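Haloacid dehalogenase (Pseudomonas aeruginosa, PDB 3UMC) probably hydrolyses the carbon-halogen bond of L-2-haloacids, as a dehalogenase of the haloacid dehalogenase-like hydrolase superfamily. Local coordinates at residues H171-P176 against N200-A205; V178-C183 against R207-K212. All coordinates share one frame; numbering follows the deposited sequence.

Interaction 1. Residues H171-P176 against N200-A205; sequences HYKPDP and NYDLKA
In the Rossmann-like core of this HAD-superfamily hydrolase, the loop carrying Lys173 and Pro174 meets the first turns of helix 200-208, where Tyr201, Asp202 and Ala205 make the contact. The lysine of such a loop is a hallmark of the superfamily, and Lys173 is probably its counterpart here. Its chain bends at chi3 (-70°) and brings NZ to Asp202 OD2 at 2.7 Å, a salt bridge on the syn side of the carboxylate but 31° out of its plane. A long, flexible amine suits this place, because NZ also forms a salt bridge with Asp28 and a hydrogen bond to the carbonyl of Leu141. The other oxygen of Asp202, OD1, is hydrogen-bonded to the hydroxyl of Tyr179, so both carboxylate oxygens are engaged. Pro174 follows a cis peptide bond; its CB rests 3.6 Å from Ala205 CB, where a small methyl permits close approach. The same proline carbon lies 4.0 Å from Tyr201 CE1, at the edge of the ring and in its plane, while Asp202 CB lies over one ring face. The contact thus joins the loop between helices 166-169 and 176-186 to helix 200-208, with Asp202 also packing on strand 193-197.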
loop_
_atom_site.group_PDB
_atom_site.type_symbol
_atom_site.label_atom_id
_atom_site.label_comp_id
_atom_site.label_asym_id
_atom_site.label_seq_id
_atom_site.Cartn_x
_atom_site.Cartn_y
_atom_site.Cartn_z
ATOM N N HIS A 171 7.465 8.444 11.815
ATOM C CA HIS A 171 6.822 8.805 13.076
ATOM C C HIS A 171 5.930 7.652 13.557
ATOM O O HIS A 171 5.361 6.916 12.730
ATOM C CB HIS A 171 5.979 10.049 12.869
ATOM C CG HIS A 171 6.764 11.325 12.819
ATOM N ND1 HIS A 171 7.056 12.068 13.952
ATOM C CD2 HIS A 171 7.271 12.022 11.770
ATOM C CE1 HIS A 171 7.713 13.159 13.598
ATOM N NE2 HIS A 171 7.840 13.164 12.284
ATOM N N TYR A 172 5.810 7.483 14.877
ATOM C CA TYR A 172 4.847 6.568 15.476
ATOM C C TYR A 172 3.635 7.359 15.912
ATOM O O TYR A 172 3.754 8.519 16.334
ATOM C CB TYR A 172 5.421 5.831 16.693
ATOM C CG TYR A 172 6.438 4.801 16.284
ATOM C CD1 TYR A 172 6.025 3.656 15.623
ATOM C CD2 TYR A 172 7.820 5.002 16.472
ATOM C CE1 TYR A 172 6.898 2.735 15.227
ATOM C CE2 TYR A 172 8.723 4.041 16.039
ATOM C CZ TYR A 172 8.242 2.918 15.427
ATOM O OH TYR A 172 9.027 1.918 14.967
ATOM N N LYS A 173 2.467 6.724 15.826
ATOM C CA LYS A 173 1.225 7.333 16.280
ATOM C C LYS A 173 1.426 7.576 17.769
ATOM O O LYS A 173 2.160 6.832 18.403
ATOM C CB LYS A 173 0.052 6.386 16.081
ATOM C CG LYS A 173 -0.257 6.050 14.639
ATOM C CD LYS A 173 -1.628 5.332 14.433
ATOM C CE LYS A 173 -1.610 3.928 14.964
ATOM N NZ LYS A 173 -2.915 3.231 14.782
ATOM N N PRO A 174 0.786 8.594 18.336
ATOM C CA PRO A 174 -0.079 9.530 17.745
ATOM C C PRO A 174 0.632 10.830 17.212
ATOM O O PRO A 174 -0.004 11.852 17.158
ATOM C CB PRO A 174 -1.008 9.870 18.908
ATOM C CG PRO A 174 0.023 10.000 20.096
ATOM C CD PRO A 174 0.903 8.804 19.802
ATOM N N ASP A 175 1.888 10.786 16.762
ATOM C CA ASP A 175 2.449 11.981 16.122
ATOM C C ASP A 175 1.513 12.324 14.989
ATOM O O ASP A 175 1.015 11.420 14.262
ATOM C CB ASP A 175 3.837 11.737 15.557
ATOM C CG ASP A 175 4.874 11.535 16.632
ATOM O OD1 ASP A 175 4.506 11.787 17.809
ATOM O OD2 ASP A 175 6.036 11.084 16.314
ATOM N N PRO A 176 1.239 13.600 14.826
ATOM C CA PRO A 176 0.318 14.045 13.839
ATOM C C PRO A 176 0.756 13.760 12.399
ATOM O O PRO A 176 -0.089 13.714 11.499
ATOM C CB PRO A 176 0.213 15.535 14.083
ATOM C CG PRO A 176 1.242 15.876 15.026
ATOM C CD PRO A 176 1.736 14.671 15.700
ATOM N N ASN A 200 -8.870 4.627 22.347
ATOM C CA ASN A 200 -9.331 6.023 22.361
ATOM C C ASN A 200 -8.207 7.022 22.087
ATOM O O ASN A 200 -8.516 8.059 21.536
ATOM C CB ASN A 200 -9.974 6.389 23.706
ATOM C CG ASN A 200 -11.387 5.792 23.860
ATOM O OD1 ASN A 200 -12.380 6.337 23.382
ATOM N ND2 ASN A 200 -11.466 4.684 24.564
ATOM N N TYR A 201 -6.936 6.712 22.476
ATOM C CA TYR A 201 -5.840 7.656 22.292
ATOM C C TYR A 201 -5.634 7.940 20.801
ATOM O O TYR A 201 -5.311 9.037 20.404
ATOM C CB TYR A 201 -4.506 7.165 22.931
ATOM C CG TYR A 201 -3.707 6.364 21.947
ATOM C CD1 TYR A 201 -2.823 6.997 21.085
ATOM C CD2 TYR A 201 -3.926 4.969 21.780
ATOM C CE1 TYR A 201 -2.122 6.259 20.093
ATOM C CE2 TYR A 201 -3.225 4.231 20.824
ATOM C CZ TYR A 201 -2.331 4.884 19.977
ATOM O OH TYR A 201 -1.635 4.206 18.992
ATOM N N ASP A 202 -5.866 6.933 19.972
ATOM C CA ASP A 202 -5.686 7.038 18.530
ATOM C C ASP A 202 -6.748 7.893 17.880
ATOM O O ASP A 202 -6.499 8.712 16.966
ATOM C CB ASP A 202 -5.741 5.604 17.947
ATOM C CG ASP A 202 -4.966 5.443 16.632
ATOM O OD1 ASP A 202 -4.300 6.378 16.140
ATOM O OD2 ASP A 202 -5.052 4.333 16.086
ATOM N N LEU A 203 -7.975 7.672 18.350
ATOM C CA LEU A 203 -9.126 8.361 17.855
ATOM C C LEU A 203 -9.047 9.867 18.292
ATOM O O LEU A 203 -9.464 10.760 17.582
ATOM C CB LEU A 203 -10.347 7.669 18.411
ATOM C CG LEU A 203 -10.636 6.250 17.889
ATOM C CD1 LEU A 203 -11.910 5.806 18.542
ATOM C CD2 LEU A 203 -10.834 6.234 16.334
ATOM N N LYS A 204 -8.541 10.101 19.475
ATOM C CA LYS A 204 -8.431 11.470 20.018
ATOM C C LYS A 204 -7.458 12.276 19.144
ATOM O O LYS A 204 -7.767 13.413 18.720
ATOM C CB LYS A 204 -7.998 11.378 21.480
ATOM C CG LYS A 204 -7.749 12.761 22.219
ATOM C CD LYS A 204 -6.887 12.556 23.432
ATOM C CE LYS A 204 -6.511 13.880 24.164
ATOM N NZ LYS A 204 -6.684 15.153 23.336
ATOM N N ALA A 205 -6.306 11.670 18.823
ATOM C CA ALA A 205 -5.331 12.337 17.944
ATOM C C ALA A 205 -5.891 12.596 16.531
ATOM O O ALA A 205 -5.725 13.673 16.013
ATOM C CB ALA A 205 -4.020 11.558 17.891
#

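Interaction 2. Residues V178-C183 against R207-K212; sequences VYLGAC and RALGLK
Leu209, at the C-terminal end of helix 200-208, reaches across to Tyr179 and Leu180 of helix 176-186. With CG anti to the carbonyl carbon (chi1 -59°), the side chain extends toward that helix, and its two methyls divide the work. CD1 comes within 3.6 Å of Tyr179 CD2, approaching the ring obliquely, and lies 3.7 Å from CB of the same tyrosine; the two side chains cross at about a right angle. CD2 meets Leu180 CD2 more loosely, at 4.3 Å, on the more exposed side, since Leu180 is at the surface. A branched chain fits here because it can touch two neighbours on one helix. Gly210 then ends the helix as the C-prime residue of a Schellman motif: its N bonds to Arg207 O, Leu211 N bonds to Ala206 O, and the positive phi of Gly210, 97°, is readily adopted by a residue without a side chain. This turn directs the chain toward strand 212-216 and brings Leu211 back to helix 176-186. There Leu211 CD1 lies 4.2 Å from Tyr179 CB, and CD2 is 4.0 Å from Cys183 SG, one turn further along. Leu211 also packs against Val193 and Leu26 of the sheet. The interface relies on hydrophobic burial and shape: the aliphatic base and ring of Tyr179 pack against leucines, while its hydroxyl is directed to Asp202, so a residue with both characters serves an apolar contact and a polar one.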
loop_
_atom_site.group_PDB
_atom_site.type_symbol
_atom_site.label_atom_id
_atom_site.label_comp_id
_atom_site.label_asym_id
_atom_site.label_seq_id
_atom_site.Cartn_x
_atom_site.Cartn_y
_atom_site.Cartn_z
ATOM N N VAL A 178 1.601 11.080 11.105
ATOM C CA VAL A 178 1.090 9.790 10.643
ATOM C C VAL A 178 -0.255 9.992 9.964
ATOM O O VAL A 178 -0.441 9.660 8.790
ATOM C CB VAL A 178 1.002 8.743 11.777
ATOM C CG1 VAL A 178 0.346 7.408 11.226
ATOM C CG2 VAL A 178 2.452 8.459 12.370
ATOM N N TYR A 179 -1.174 10.616 10.685
ATOM C CA TYR A 179 -2.522 10.873 10.186
ATOM C C TYR A 179 -2.469 11.769 9.007
ATOM O O TYR A 179 -3.187 11.545 7.986
ATOM C CB TYR A 179 -3.420 11.451 11.274
ATOM C CG TYR A 179 -3.320 10.729 12.581
ATOM C CD1 TYR A 179 -4.011 9.529 12.784
ATOM C CD2 TYR A 179 -2.444 11.184 13.606
ATOM C CE1 TYR A 179 -3.876 8.818 13.967
ATOM C CE2 TYR A 179 -2.332 10.499 14.778
ATOM C CZ TYR A 179 -3.085 9.318 14.979
ATOM O OH TYR A 179 -2.941 8.587 16.144
ATOM N N LEU A 180 -1.635 12.803 9.098
ATOM C CA LEU A 180 -1.587 13.777 8.027
ATOM C C LEU A 180 -0.938 13.160 6.826
ATOM O O LEU A 180 -1.357 13.418 5.724
ATOM C CB LEU A 180 -0.797 15.060 8.444
ATOM C CG LEU A 180 -1.348 15.874 9.594
ATOM C CD1 LEU A 180 -0.248 16.892 10.135
ATOM C CD2 LEU A 180 -2.616 16.511 9.196
ATOM N N GLY A 181 0.127 12.383 7.017
ATOM C CA GLY A 181 0.752 11.706 5.884
ATOM C C GLY A 181 -0.193 10.734 5.152
ATOM O O GLY A 181 -0.232 10.693 3.912
ATOM N N ALA A 182 -0.990 9.998 5.919
ATOM C CA ALA A 182 -1.956 9.044 5.344
ATOM C C ALA A 182 -2.888 9.786 4.418
ATOM O O ALA A 182 -3.089 9.346 3.290
ATOM C CB ALA A 182 -2.737 8.400 6.381
ATOM N N CYS A 183 -3.439 10.901 4.899
ATOM C CA CYS A 183 -4.381 11.677 4.106
ATOM C C CYS A 183 -3.735 12.287 2.902
ATOM O O CYS A 183 -4.342 12.346 1.835
ATOM C CB CYS A 183 -5.052 12.783 4.906
ATOM S SG CYS A 183 -6.062 12.167 6.389
ATOM N N ARG A 207 -9.158 12.847 15.567
ATOM C CA ARG A 207 -10.198 13.903 15.666
ATOM C C ARG A 207 -9.602 15.326 15.695
ATOM O O ARG A 207 -10.111 16.227 15.050
ATOM C CB ARG A 207 -11.060 13.765 16.910
ATOM C CG ARG A 207 -12.158 14.799 17.026
ATOM C CD ARG A 207 -13.192 14.387 18.045
ATOM N NE ARG A 207 -14.314 13.685 17.388
ATOM C CZ ARG A 207 -15.443 13.336 17.995
ATOM N NH1 ARG A 207 -15.592 13.480 19.290
ATOM N NH2 ARG A 207 -16.423 12.827 17.289
ATOM N N ALA A 208 -8.565 15.520 16.475
ATOM C CA ALA A 208 -7.938 16.854 16.573
ATOM C C ALA A 208 -7.363 17.319 15.225
ATOM O O ALA A 208 -7.162 18.485 15.050
ATOM C CB ALA A 208 -6.887 16.843 17.616
ATOM N N LEU A 209 -7.116 16.411 14.271
ATOM C CA LEU A 209 -6.591 16.797 12.987
ATOM C C LEU A 209 -7.674 16.836 11.929
ATOM O O LEU A 209 -7.392 16.994 10.758
ATOM C CB LEU A 209 -5.467 15.860 12.573
ATOM C CG LEU A 209 -4.267 15.804 13.535
ATOM C CD1 LEU A 209 -3.364 14.607 13.280
ATOM C CD2 LEU A 209 -3.398 17.107 13.418
ATOM N N GLY A 210 -8.924 16.724 12.339
ATOM C CA GLY A 210 -10.070 16.879 11.442
ATOM C C GLY A 210 -10.606 15.516 10.923
ATOM O O GLY A 210 -11.533 15.468 10.124
ATOM N N LEU A 211 -10.024 14.402 11.341
ATOM C CA LEU A 211 -10.538 13.079 10.868
ATOM C C LEU A 211 -11.865 12.655 11.532
ATOM O O LEU A 211 -12.149 12.962 12.652
ATOM C CB LEU A 211 -9.467 11.972 11.001
ATOM C CG LEU A 211 -8.341 11.987 9.963
ATOM C CD1 LEU A 211 -7.186 12.965 10.405
ATOM C CD2 LEU A 211 -7.696 10.608 9.719
ATOM N N LYS A 212 -12.690 11.924 10.795
ATOM C CA LYS A 212 -13.849 11.236 11.369
ATOM C C LYS A 212 -13.307 10.036 12.177
ATOM O O LYS A 212 -12.148 9.592 11.948
ATOM C CB LYS A 212 -14.776 10.795 10.266
ATOM C CG LYS A 212 -15.385 11.915 9.352
ATOM C CD LYS A 212 -16.046 12.991 10.177
ATOM C CE LYS A 212 -16.911 13.920 9.264
ATOM N NZ LYS A 212 -16.064 14.809 8.408
#

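In the fold
Both interactions fasten the 171-186 region to helix 200-208 and the turn that follows it, and their centres lie 9 Å apart. Interaction 1 engages the beginning of that helix and is only partly buried, with a buried ion pair beside a proline-tyrosine edge nearer the surface. Interaction 2 engages the end, farther from the centre of the chain; it is largely buried and wholly apolar across its segments, although Leu180 at its margin is exposed. Tyr179 joins the two, its ring belonging to the leucine cluster of interaction 2 and its hydroxyl reaching into interaction 1, near Pro174 and Ala205. Along the helix, a mixed ionic and apolar contact thus gives way to a purely apolar one.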